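Local atomic coordinates of pyridoxamine 5-phosphate-dependent dehydrase (Escherichia coli, PDB entry 3B8X), a protein that removes the C3'-hydroxyl group from GDP-4-keto-6-deoxy-D-mannose on the way to L-colitose, a dideoxysugar of the O-antigen of lipopolysaccharide. Residues Arg276-Tyr281 against Val371-Ile376; Glu280-Lys285 against Phe306-Lys311; Glu164-Thr169 against Gly182-Phe187. The protein carries 1 engineered substitution. All coordinates share one frame; numbering follows the deposited sequence.

Contact 1 of 3, residues Arg276-Tyr281 against Val371-Ile376; sequences RKNAEY and VGNHQI. With NA (sodium ion), chain K.
The nearest CA atoms across the contact are those of N278 and N373, 7.4 Å apart, where a turn in the C-terminal part of the long helix 255-286 passes the chain near the end of strand 368-372. Both side chains leave their backbones toward each other. The carboxamide nitrogen of N278 does most of the work: ND2 gives one hydrogen bond to OD1 of N373 at 3.0 Å and another to the backbone O of I376 at 3.1 Å. The two differ in quality. The first is bent, 142° at the hydrogen, but it meets N373 OD1 in the carbonyl plane; the second is nearly straight, 167°, yet N278 ND2 sits above the carbonyl plane of I376. With their amide planes steeply turned against each other, the two asparagines cross rather than pair flat. This is the small C-terminal domain of the aspartate aminotransferase type of fold, in which a long helix packs on an antiparallel sheet, and here the helix clasps the chain that follows one strand. A chi1 of -169° carries the amide of N373 across to the helix while the main chain faces elsewhere: the carbonyl O of N373 binds a sodium ion at 2.6 Å, with four waters and the O of L8 also around the metal. Both amides are held at their other ends too. N278 OD1 accepts from L378 N, and N373 ND2 donates to the carbonyls of R275 and W303, which fixes how each amide is flipped. H374 turns its ring aside, to P7 and S10.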
loop_
_atom_site.group_PDB
_atom_site.type_symbol
_atom_site.label_atom_id
_atom_site.label_comp_id
_atom_site.label_asym_id
_atom_site.label_seq_id
_atom_site.Cartn_x
_atom_site.Cartn_y
_atom_site.Cartn_z
ATOM N N ARG B 276 -12.861 -18.202 -22.066
ATOM C CA ARG B 276 -12.854 -19.669 -22.232
ATOM C C ARG B 276 -13.083 -20.094 -23.691
ATOM O O ARG B 276 -12.495 -21.076 -24.162
ATOM C CB ARG B 276 -13.794 -20.409 -21.246
ATOM C CG ARG B 276 -13.294 -20.346 -19.797
ATOM C CD ARG B 276 -14.383 -20.693 -18.754
ATOM N NE ARG B 276 -14.828 -22.050 -19.012
ATOM C CZ ARG B 276 -14.040 -23.117 -18.919
ATOM N NH1 ARG B 276 -12.773 -22.995 -18.529
ATOM N NH2 ARG B 276 -14.522 -24.309 -19.229
ATOM N N LYS B 277 -13.904 -19.367 -24.448
ATOM C CA LYS B 277 -14.056 -19.798 -25.848
ATOM C C LYS B 277 -12.736 -19.560 -26.571
ATOM O O LYS B 277 -12.325 -20.344 -27.419
ATOM C CB LYS B 277 -15.177 -19.064 -26.565
ATOM C CG LYS B 277 -15.556 -19.726 -27.865
ATOM C CD LYS B 277 -17.057 -19.902 -28.000
ATOM C CE LYS B 277 -17.403 -20.507 -29.365
ATOM N NZ LYS B 277 -17.906 -19.511 -30.370
ATOM N N ASN B 278 -12.018 -18.528 -26.156
ATOM C CA ASN B 278 -10.749 -18.269 -26.821
ATOM C C ASN B 278 -9.859 -19.434 -26.488
ATOM O O ASN B 278 -9.071 -19.876 -27.306
ATOM C CB ASN B 278 -10.080 -16.995 -26.286
ATOM C CG ASN B 278 -10.676 -15.728 -26.872
ATOM O OD1 ASN B 278 -11.199 -15.717 -27.990
ATOM N ND2 ASN B 278 -10.586 -14.638 -26.114
ATOM N N ALA B 279 -9.966 -19.897 -25.254
ATOM C CA ALA B 279 -9.090 -20.975 -24.794
ATOM C C ALA B 279 -9.398 -22.242 -25.579
ATOM O O ALA B 279 -8.517 -23.033 -25.865
ATOM C CB ALA B 279 -9.253 -21.201 -23.286
ATOM N N GLU B 280 -10.661 -22.427 -25.930
ATOM C CA GLU B 280 -11.036 -23.621 -26.651
ATOM C C GLU B 280 -10.395 -23.663 -28.021
ATOM O O GLU B 280 -9.839 -24.677 -28.435
ATOM C CB GLU B 280 -12.548 -23.667 -26.790
ATOM C CG GLU B 280 -13.067 -24.635 -27.821
ATOM C CD GLU B 280 -14.560 -24.466 -27.957
ATOM O OE1 GLU B 280 -15.010 -23.521 -28.642
ATOM O OE2 GLU B 280 -15.280 -25.240 -27.300
ATOM N N TYR B 281 -10.451 -22.542 -28.720
ATOM C CA TYR B 281 -9.851 -22.441 -30.040
ATOM C C TYR B 281 -8.321 -22.590 -29.963
ATOM O O TYR B 281 -7.673 -23.333 -30.715
ATOM C CB TYR B 281 -10.237 -21.075 -30.605
ATOM C CG TYR B 281 -9.892 -20.943 -32.054
ATOM C CD1 TYR B 281 -10.542 -21.738 -32.985
ATOM C CD2 TYR B 281 -8.865 -20.097 -32.491
ATOM C CE1 TYR B 281 -10.246 -21.655 -34.322
ATOM C CE2 TYR B 281 -8.543 -20.027 -33.816
ATOM C CZ TYR B 281 -9.250 -20.810 -34.739
ATOM O OH TYR B 281 -8.966 -20.734 -36.094
ATOM N N VAL B 371 1.415 -15.653 -23.771
ATOM C CA VAL B 371 0.843 -14.610 -24.605
ATOM C C VAL B 371 -0.516 -14.274 -24.064
ATOM O O VAL B 371 -1.007 -14.911 -23.146
ATOM C CB VAL B 371 0.819 -14.925 -26.115
ATOM C CG1 VAL B 371 2.297 -15.148 -26.616
ATOM C CG2 VAL B 371 -0.119 -16.104 -26.442
ATOM N N GLY B 372 -1.132 -13.220 -24.563
ATOM C CA GLY B 372 -2.348 -12.865 -23.895
ATOM C C GLY B 372 -3.676 -13.555 -24.163
ATOM O O GLY B 372 -3.944 -14.134 -25.218
ATOM N N ASN B 373 -4.545 -13.452 -23.171
ATOM C CA ASN B 373 -5.945 -13.842 -23.445
ATOM C C ASN B 373 -6.774 -12.592 -23.091
ATOM O O ASN B 373 -6.400 -11.807 -22.223
ATOM C CB ASN B 373 -6.388 -15.102 -22.686
ATOM C CG ASN B 373 -7.746 -15.636 -23.189
ATOM O OD1 ASN B 373 -8.261 -15.191 -24.221
ATOM N ND2 ASN B 373 -8.325 -16.581 -22.444
ATOM N N HIS B 374 -7.884 -12.357 -23.769
ATOM C CA HIS B 374 -8.697 -11.181 -23.486
ATOM C C HIS B 374 -10.170 -11.565 -23.378
ATOM O O HIS B 374 -10.570 -12.650 -23.797
ATOM C CB HIS B 374 -8.602 -10.116 -24.650
ATOM C CG HIS B 374 -7.211 -9.689 -25.000
ATOM N ND1 HIS B 374 -6.895 -8.378 -25.280
ATOM C CD2 HIS B 374 -6.062 -10.394 -25.152
ATOM C CE1 HIS B 374 -5.611 -8.294 -25.585
ATOM N NE2 HIS B 374 -5.092 -9.507 -25.556
ATOM N N GLN B 375 -10.986 -10.617 -22.924
ATOM C CA GLN B 375 -12.435 -10.806 -22.789
ATOM C C GLN B 375 -13.154 -10.520 -24.099
ATOM O O GLN B 375 -14.352 -10.355 -24.126
ATOM C CB GLN B 375 -12.974 -9.861 -21.719
ATOM C CG GLN B 375 -13.005 -8.359 -22.094
ATOM C CD GLN B 375 -11.645 -7.699 -22.436
ATOM O OE1 GLN B 375 -10.575 -8.096 -21.959
ATOM N NE2 GLN B 375 -11.705 -6.673 -23.268
ATOM N N ILE B 376 -12.384 -10.393 -25.170
ATOM C CA ILE B 376 -12.846 -10.152 -26.539
ATOM C C ILE B 376 -12.341 -11.349 -27.384
ATOM O O ILE B 376 -11.248 -11.833 -27.133
ATOM C CB ILE B 376 -12.136 -8.859 -27.102
ATOM C CG1 ILE B 376 -12.461 -7.635 -26.259
ATOM C CG2 ILE B 376 -12.544 -8.560 -28.535
ATOM C CD1 ILE B 376 -11.241 -6.795 -25.974
HETATM NA NA NA K . -4.714 -10.301 -20.881
HETATM O O HOH W 1 -3.135 -12.118 -20.667
HETATM O O HOH W 2 -5.422 -11.247 -18.635
HETATM O O HOH W 3 -2.634 -9.722 -18.990
HETATM O O HOH W 4 -6.428 -8.822 -20.396
#

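Contact 2 of 3, residues Glu280-Lys285 against Phe306-Lys311; sequences EYFLDK and FSFIIK
F282 meets two phenylalanines of strand 305-310, one over a face and one at its edge, and gives up more surface to the contact than any other residue, 110 Å². Against F306 it makes an offset stack: the centroids are 4.2 Å apart and the planes are inclined by only 18°. The two side chains slide past one another from opposite directions, and each ring therefore ends up over the other's CB. F306 CB stands 3.9 Å from the centroid of the F282 ring and F282 CB 4.1 Å from that of F306, a reciprocal pair of CH-pi contacts. F282 has CG anti to the backbone N (chi1 172°), whereas in F306 CG lies beside it. F308 meets the same ring differently. Its CZ comes to the rim of F282, in the ring plane, 3.4 Å from F282 CE1, and the two rings are oblique to each other. The result is an aromatic cluster, with the backbone O of S307 also at the rim of F282, to which F286 adds a further ring one helical turn on. Helix segment 280-285 runs at 20° to strand segment 306-310, their axes approaching to 10.8 Å. I382 and L385 of helix 379-388 pack against F282, L385 also touches F308, and strands 368-372 and 292-293 flank strand 305-310 in the antiparallel sheet.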
loop_
_atom_site.group_PDB
_atom_site.type_symbol
_atom_site.label_atom_id
_atom_site.label_comp_id
_atom_site.label_asym_id
_atom_site.label_seq_id
_atom_site.Cartn_x
_atom_site.Cartn_y
_atom_site.Cartn_z
ATOM N N GLU B 280 -10.661 -22.427 -25.930
ATOM C CA GLU B 280 -11.036 -23.621 -26.651
ATOM C C GLU B 280 -10.395 -23.663 -28.021
ATOM O O GLU B 280 -9.839 -24.677 -28.435
ATOM C CB GLU B 280 -12.548 -23.667 -26.790
ATOM C CG GLU B 280 -13.067 -24.635 -27.821
ATOM C CD GLU B 280 -14.560 -24.466 -27.957
ATOM O OE1 GLU B 280 -15.010 -23.521 -28.642
ATOM O OE2 GLU B 280 -15.280 -25.240 -27.300
ATOM N N TYR B 281 -10.451 -22.542 -28.720
ATOM C CA TYR B 281 -9.851 -22.441 -30.040
ATOM C C TYR B 281 -8.321 -22.590 -29.963
ATOM O O TYR B 281 -7.673 -23.333 -30.715
ATOM C CB TYR B 281 -10.237 -21.075 -30.605
ATOM C CG TYR B 281 -9.892 -20.943 -32.054
ATOM C CD1 TYR B 281 -10.542 -21.738 -32.985
ATOM C CD2 TYR B 281 -8.865 -20.097 -32.491
ATOM C CE1 TYR B 281 -10.246 -21.655 -34.322
ATOM C CE2 TYR B 281 -8.543 -20.027 -33.816
ATOM C CZ TYR B 281 -9.250 -20.810 -34.739
ATOM O OH TYR B 281 -8.966 -20.734 -36.094
ATOM N N PHE B 282 -7.748 -21.890 -28.997
ATOM C CA PHE B 282 -6.298 -21.966 -28.760
ATOM C C PHE B 282 -5.837 -23.437 -28.597
ATOM O O PHE B 282 -4.894 -23.897 -29.269
ATOM C CB PHE B 282 -5.968 -21.183 -27.469
ATOM C CG PHE B 282 -4.537 -21.345 -27.002
ATOM C CD1 PHE B 282 -3.492 -20.770 -27.724
ATOM C CD2 PHE B 282 -4.248 -22.104 -25.872
ATOM C CE1 PHE B 282 -2.145 -20.941 -27.312
ATOM C CE2 PHE B 282 -2.929 -22.304 -25.448
ATOM C CZ PHE B 282 -1.870 -21.738 -26.178
ATOM N N LEU B 283 -6.517 -24.166 -27.705
ATOM C CA LEU B 283 -6.170 -25.552 -27.438
ATOM C C LEU B 283 -6.342 -26.383 -28.706
ATOM O O LEU B 283 -5.515 -27.245 -29.028
ATOM C CB LEU B 283 -7.012 -26.134 -26.296
ATOM C CG LEU B 283 -6.662 -25.549 -24.911
ATOM C CD1 LEU B 283 -7.574 -26.044 -23.774
ATOM C CD2 LEU B 283 -5.145 -25.659 -24.534
ATOM N N ASP B 284 -7.415 -26.123 -29.434
ATOM C CA ASP B 284 -7.654 -26.897 -30.636
ATOM C C ASP B 284 -6.545 -26.569 -31.629
ATOM O O ASP B 284 -6.026 -27.423 -32.349
ATOM C CB ASP B 284 -9.017 -26.553 -31.217
ATOM C CG ASP B 284 -9.131 -26.918 -32.673
ATOM O OD1 ASP B 284 -8.857 -28.095 -33.010
ATOM O OD2 ASP B 284 -9.481 -26.037 -33.486
ATOM N N LYS B 285 -6.120 -25.320 -31.637
ATOM C CA LYS B 285 -5.059 -24.966 -32.560
ATOM C C LYS B 285 -3.615 -25.391 -32.236
ATOM O O LYS B 285 -2.761 -25.487 -33.137
ATOM C CB LYS B 285 -5.108 -23.460 -32.800
ATOM C CG LYS B 285 -6.265 -23.069 -33.640
ATOM C CD LYS B 285 -5.674 -22.460 -34.876
ATOM C CE LYS B 285 -6.188 -23.113 -36.124
ATOM N NZ LYS B 285 -5.618 -22.337 -37.253
ATOM N N PHE B 306 -2.189 -17.384 -22.180
ATOM C CA PHE B 306 -1.857 -18.644 -22.834
ATOM C C PHE B 306 -0.377 -18.977 -22.731
ATOM O O PHE B 306 0.459 -18.397 -23.456
ATOM C CB PHE B 306 -2.234 -18.485 -24.311
ATOM C CG PHE B 306 -3.703 -18.373 -24.525
ATOM C CD1 PHE B 306 -4.239 -17.349 -25.306
ATOM C CD2 PHE B 306 -4.558 -19.273 -23.884
ATOM C CE1 PHE B 306 -5.613 -17.295 -25.543
ATOM C CE2 PHE B 306 -5.943 -19.224 -24.076
ATOM C CZ PHE B 306 -6.459 -18.193 -24.876
ATOM N N SER B 307 -0.049 -19.963 -21.892
ATOM C CA SER B 307 1.338 -20.332 -21.692
ATOM C C SER B 307 1.812 -21.341 -22.732
ATOM O O SER B 307 1.017 -22.096 -23.293
ATOM C CB SER B 307 1.489 -20.999 -20.318
ATOM O OG SER B 307 0.781 -22.232 -20.303
ATOM N N PHE B 308 3.130 -21.338 -22.933
ATOM C CA PHE B 308 3.832 -22.302 -23.781
ATOM C C PHE B 308 5.088 -22.728 -23.058
ATOM O O PHE B 308 5.675 -21.948 -22.301
ATOM C CB PHE B 308 4.330 -21.656 -25.053
ATOM C CG PHE B 308 3.255 -21.308 -26.002
ATOM C CD1 PHE B 308 3.079 -19.996 -26.376
ATOM C CD2 PHE B 308 2.410 -22.285 -26.506
ATOM C CE1 PHE B 308 2.102 -19.641 -27.264
ATOM C CE2 PHE B 308 1.394 -21.927 -27.385
ATOM C CZ PHE B 308 1.246 -20.594 -27.758
ATOM N N ILE B 309 5.468 -23.984 -23.272
ATOM C CA ILE B 309 6.692 -24.538 -22.725
ATOM C C ILE B 309 7.300 -25.387 -23.844
ATOM O O ILE B 309 6.644 -26.248 -24.446
ATOM C CB ILE B 309 6.491 -25.330 -21.396
ATOM C CG1 ILE B 309 6.369 -24.344 -20.243
ATOM C CG2 ILE B 309 7.780 -26.105 -21.045
ATOM C CD1 ILE B 309 5.605 -24.874 -19.094
ATOM N N ILE B 310 8.545 -25.061 -24.165
ATOM C CA ILE B 310 9.276 -25.726 -25.215
ATOM C C ILE B 310 9.551 -27.142 -24.771
ATOM O O ILE B 310 10.028 -27.391 -23.660
ATOM C CB ILE B 310 10.598 -24.990 -25.484
ATOM C CG1 ILE B 310 10.332 -23.553 -25.935
ATOM C CG2 ILE B 310 11.484 -25.722 -26.499
ATOM C CD1 ILE B 310 11.612 -22.735 -26.255
ATOM N N LYS B 311 9.201 -28.069 -25.651
ATOM C CA LYS B 311 9.404 -29.492 -25.429
ATOM C C LYS B 311 10.905 -29.826 -25.407
ATOM O O LYS B 311 11.694 -29.398 -26.279
ATOM C CB LYS B 311 8.732 -30.276 -26.554
ATOM C CG LYS B 311 7.211 -30.301 -26.470
ATOM C CD LYS B 311 6.590 -30.926 -27.713
ATOM C CE LYS B 311 5.224 -31.534 -27.411
ATOM N NZ LYS B 311 4.247 -31.173 -28.462
#

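Contact 3 of 3, residues Glu164-Thr169 against Gly182-Phe187; sequences ESMGAT and GTFSSF. With G4M ([(2R,3S,4R,5R)-5-(2-amino-6-oxo-1,6-dihydro-9H-purin-9-yl)-3,4-dihydroxytetrahydrofuran-2-yl]methyl (2R,3S,4S,5S,6R)-3,4-dihydroxy-5-[({3-hydroxy-2-methyl-5-[(phosphonooxy)methyl]pyridin-4-yl}methyl)amino]-6-methyltetrahydro-2H-pyran-2-yl dihydrogen diphosphate), chain O.
M166 crosses F184 at about a right angle and meets its CD2 through CB, CG and CE. Extended through its first two torsions (chi1 -178°), M166 bends only at the last, which brings CE to 3.8 Å from F184 CD2 and to 4.0 Å from S185 O. Rings of F43 and F47, from helix 34-47, also meet both residues. M166 and G167 are the central residues of a type II beta turn from S165 to A168, closed by the bond from A168 N to S165 O.

E164 and S185, by contrast, reach the bound PLP-sugar adduct. S185 OG donates to phosphate oxygen OP2 at 2.7 Å and accepts from F187 N in an ST turn, so the hydroxyl is aimed by its own backbone. E164, extended beyond CG, places OE2 2.4 Å from the ring hydroxyl O3L, a hydrogen bond whose very short length should be read with caution, while its OE1 is held by L138 N. F187 CD2 lies 3.4 Å from the sugar oxygen O3G. A carboxylate on the pyridine hydroxyl and a serine on the phosphate arm probably fix the position and tilt of the cofactor ring, with M166 on F184 as apolar packing behind the pocket.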
loop_
_atom_site.group_PDB
_atom_site.type_symbol
_atom_site.label_atom_id
_atom_site.label_comp_id
_atom_site.label_asym_id
_atom_site.label_seq_id
_atom_site.Cartn_x
_atom_site.Cartn_y
_atom_site.Cartn_z
ATOM N N GLU B 164 -4.584 -14.234 -10.228
ATOM C CA GLU B 164 -4.510 -14.500 -11.661
ATOM C C GLU B 164 -5.681 -15.328 -12.101
ATOM O O GLU B 164 -5.820 -15.594 -13.292
ATOM C CB GLU B 164 -3.219 -15.231 -12.074
ATOM C CG GLU B 164 -1.966 -14.489 -11.614
ATOM C CD GLU B 164 -0.666 -15.201 -11.936
ATOM O OE1 GLU B 164 -0.693 -16.259 -12.597
ATOM O OE2 GLU B 164 0.401 -14.710 -11.493
ATOM N N SER B 165 -6.509 -15.759 -11.150
ATOM C CA SER B 165 -7.608 -16.638 -11.512
ATOM C C SER B 165 -9.004 -16.227 -11.085
ATOM O O SER B 165 -9.821 -17.084 -10.752
ATOM C CB SER B 165 -7.326 -18.102 -11.126
ATOM O OG SER B 165 -5.987 -18.437 -11.480
ATOM N N MET B 166 -9.302 -14.930 -11.145
ATOM C CA MET B 166 -10.658 -14.500 -10.853
ATOM C C MET B 166 -11.595 -15.251 -11.807
ATOM O O MET B 166 -11.288 -15.416 -12.977
ATOM C CB MET B 166 -10.815 -13.008 -11.115
ATOM C CG MET B 166 -12.210 -12.552 -10.772
ATOM S SD MET B 166 -12.427 -10.773 -10.943
ATOM C CE MET B 166 -11.626 -10.100 -9.567
ATOM N N GLY B 167 -12.737 -15.724 -11.327
ATOM C CA GLY B 167 -13.641 -16.426 -12.233
ATOM C C GLY B 167 -13.392 -17.923 -12.476
ATOM O O GLY B 167 -14.170 -18.590 -13.173
ATOM N N ALA B 168 -12.304 -18.462 -11.965
ATOM C CA ALA B 168 -12.081 -19.883 -12.146
ATOM C C ALA B 168 -12.989 -20.591 -11.155
ATOM O O ALA B 168 -13.301 -20.048 -10.104
ATOM C CB ALA B 168 -10.637 -20.234 -11.841
ATOM N N THR B 169 -13.350 -21.840 -11.459
ATOM C CA THR B 169 -14.140 -22.646 -10.525
ATOM C C THR B 169 -13.586 -24.073 -10.470
ATOM O O THR B 169 -12.968 -24.550 -11.430
ATOM C CB THR B 169 -15.574 -22.733 -10.976
ATOM O OG1 THR B 169 -15.617 -23.439 -12.236
ATOM C CG2 THR B 169 -16.119 -21.326 -11.201
ATOM N N GLY B 182 -8.743 -15.571 0.576
ATOM C CA GLY B 182 -8.444 -15.605 -0.824
ATOM C C GLY B 182 -8.207 -14.198 -1.349
ATOM O O GLY B 182 -8.986 -13.286 -1.088
ATOM N N THR B 183 -7.173 -14.034 -2.159
ATOM C CA THR B 183 -6.898 -12.694 -2.694
ATOM C C THR B 183 -7.202 -12.555 -4.175
ATOM O O THR B 183 -7.065 -13.515 -4.924
ATOM C CB THR B 183 -5.453 -12.229 -2.393
ATOM O OG1 THR B 183 -4.492 -13.159 -2.947
ATOM C CG2 THR B 183 -5.214 -12.020 -0.881
ATOM N N PHE B 184 -7.631 -11.363 -4.587
ATOM C CA PHE B 184 -7.872 -11.077 -5.996
ATOM C C PHE B 184 -7.210 -9.751 -6.369
ATOM O O PHE B 184 -6.881 -8.929 -5.495
ATOM C CB PHE B 184 -9.361 -10.968 -6.334
ATOM C CG PHE B 184 -10.145 -12.181 -6.023
ATOM C CD1 PHE B 184 -10.329 -12.562 -4.710
ATOM C CD2 PHE B 184 -10.820 -12.862 -7.030
ATOM C CE1 PHE B 184 -11.112 -13.642 -4.385
ATOM C CE2 PHE B 184 -11.659 -13.958 -6.697
ATOM C CZ PHE B 184 -11.771 -14.360 -5.371
ATOM N N SER B 185 -6.985 -9.558 -7.662
ATOM C CA SER B 185 -6.423 -8.301 -8.157
ATOM C C SER B 185 -7.358 -7.761 -9.220
ATOM O O SER B 185 -7.980 -8.518 -9.977
ATOM C CB SER B 185 -5.046 -8.507 -8.808
ATOM O OG SER B 185 -4.672 -7.408 -9.659
ATOM N N SER B 186 -7.471 -6.439 -9.283
ATOM C CA SER B 186 -8.252 -5.826 -10.370
ATOM C C SER B 186 -7.336 -4.846 -11.129
ATOM O O SER B 186 -7.733 -3.710 -11.457
ATOM C CB SER B 186 -9.576 -5.186 -9.892
ATOM O OG SER B 186 -9.415 -4.416 -8.712
ATOM N N PHE B 187 -6.090 -5.268 -11.349
ATOM C CA PHE B 187 -5.170 -4.442 -12.148
ATOM C C PHE B 187 -5.641 -4.429 -13.616
ATOM O O PHE B 187 -6.404 -5.298 -14.017
ATOM C CB PHE B 187 -3.704 -4.912 -12.056
ATOM C CG PHE B 187 -2.760 -4.090 -12.906
ATOM C CD1 PHE B 187 -2.590 -2.741 -12.643
ATOM C CD2 PHE B 187 -2.125 -4.643 -14.020
ATOM C CE1 PHE B 187 -1.787 -1.967 -13.456
ATOM C CE2 PHE B 187 -1.275 -3.877 -14.824
ATOM C CZ PHE B 187 -1.134 -2.534 -14.539
HETATM O OP3 G4M O . -0.674 -6.368 -9.582
HETATM P PL G4M O . -1.376 -6.565 -8.175
HETATM O OP1 G4M O . -0.587 -5.821 -6.967
HETATM O OP2 G4M O . -2.876 -5.993 -8.256
HETATM O OP4 G4M O . -1.539 -8.161 -7.889
HETATM C C5B G4M O . -0.287 -8.660 -7.513
HETATM C C5L G4M O . -0.292 -10.114 -7.796
HETATM C C6L G4M O . -0.401 -11.008 -6.740
HETATM N N1L G4M O . -0.345 -12.299 -6.972
HETATM C C2L G4M O . -0.192 -12.814 -8.173
HETATM C C2A G4M O . -0.080 -14.310 -8.353
HETATM C C3L G4M O . -0.116 -12.007 -9.305
HETATM O O3L G4M O . 0.110 -12.594 -10.500
HETATM C C4L G4M O . -0.201 -10.591 -9.111
HETATM C C4A G4M O . -0.113 -9.692 -10.182
HETATM N N4A G4M O . 0.138 -10.141 -11.375
HETATM C C4G G4M O . 0.118 -9.236 -12.468
HETATM C C5G G4M O . 1.111 -9.630 -13.537
HETATM C C6G G4M O . 0.948 -11.104 -13.907
HETATM O O5G G4M O . 0.669 -8.850 -14.644
HETATM C C3G G4M O . 0.477 -7.806 -12.031
HETATM O O3G G4M O . -0.728 -7.049 -12.006
HETATM C C2G G4M O . 1.431 -7.164 -13.081
HETATM O O2G G4M O . 1.503 -5.742 -12.935
HETATM C C1G G4M O . 0.966 -7.471 -14.485
HETATM O O1G G4M O . 2.104 -7.281 -15.316
HETATM P P2 G4M O . 1.909 -6.638 -16.758
HETATM O O3P G4M O . 0.690 -7.370 -17.528
HETATM O O4P G4M O . 3.237 -6.980 -17.623
HETATM O OPP G4M O . 1.644 -5.082 -16.425
HETATM P P G4M O . 1.696 -4.134 -17.722
HETATM O O1P G4M O . 2.994 -4.175 -18.686
HETATM O O2P G4M O . 1.609 -2.712 -17.012
HETATM O "O5'" G4M O . 0.306 -4.197 -18.473
HETATM C "C5'" G4M O . 0.312 -5.190 -19.477
HETATM C "C4'" G4M O . -0.187 -4.540 -20.758
HETATM O "O4'" G4M O . -1.312 -3.664 -20.452
HETATM C "C3'" G4M O . 0.916 -3.637 -21.358
HETATM O "O3'" G4M O . 0.740 -3.672 -22.766
HETATM C "C2'" G4M O . 0.594 -2.246 -20.769
HETATM O "O2'" G4M O . 1.032 -1.245 -21.695
HETATM C "C1'" G4M O . -0.927 -2.306 -20.771
HETATM N N9 G4M O . -1.505 -1.371 -19.801
HETATM C C8 G4M O . -1.378 -1.447 -18.450
HETATM N N7 G4M O . -2.071 -0.459 -17.920
HETATM C C4 G4M O . -2.320 -0.312 -20.114
HETATM C C5 G4M O . -2.695 0.288 -18.889
HETATM C C6 G4M O . -3.574 1.430 -18.911
HETATM O O6 G4M O . -3.956 2.004 -17.903
HETATM N N3 G4M O . -2.766 0.195 -21.267
HETATM C C2 G4M O . -3.557 1.256 -21.269
HETATM N N1 G4M O . -3.970 1.881 -20.120
HETATM N N2 G4M O . -3.980 1.762 -22.459
#

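All three contacts are largely buried, but they differ in depth. Contact 3 lies about 5 Å from the chain's centre, between centres, and joins a loop to strand 181-185 of the large mixed sheet; contacts 1 and 2 lie about 19 and 22 Å out. Those two share helix 255-286, with E280 and Y281 in both, and reach neighbouring strands of one antiparallel sheet. They join through F306, whose N probably bonds V371 O and whose ring packs on N373 and A279. Amides and backbone carbonyls make contact 1, beside a sodium ion; contact 2 is mainly aromatic. Contact 3 touches neither, and combines apolar packing with direct hydrogen bonds to the bound adduct.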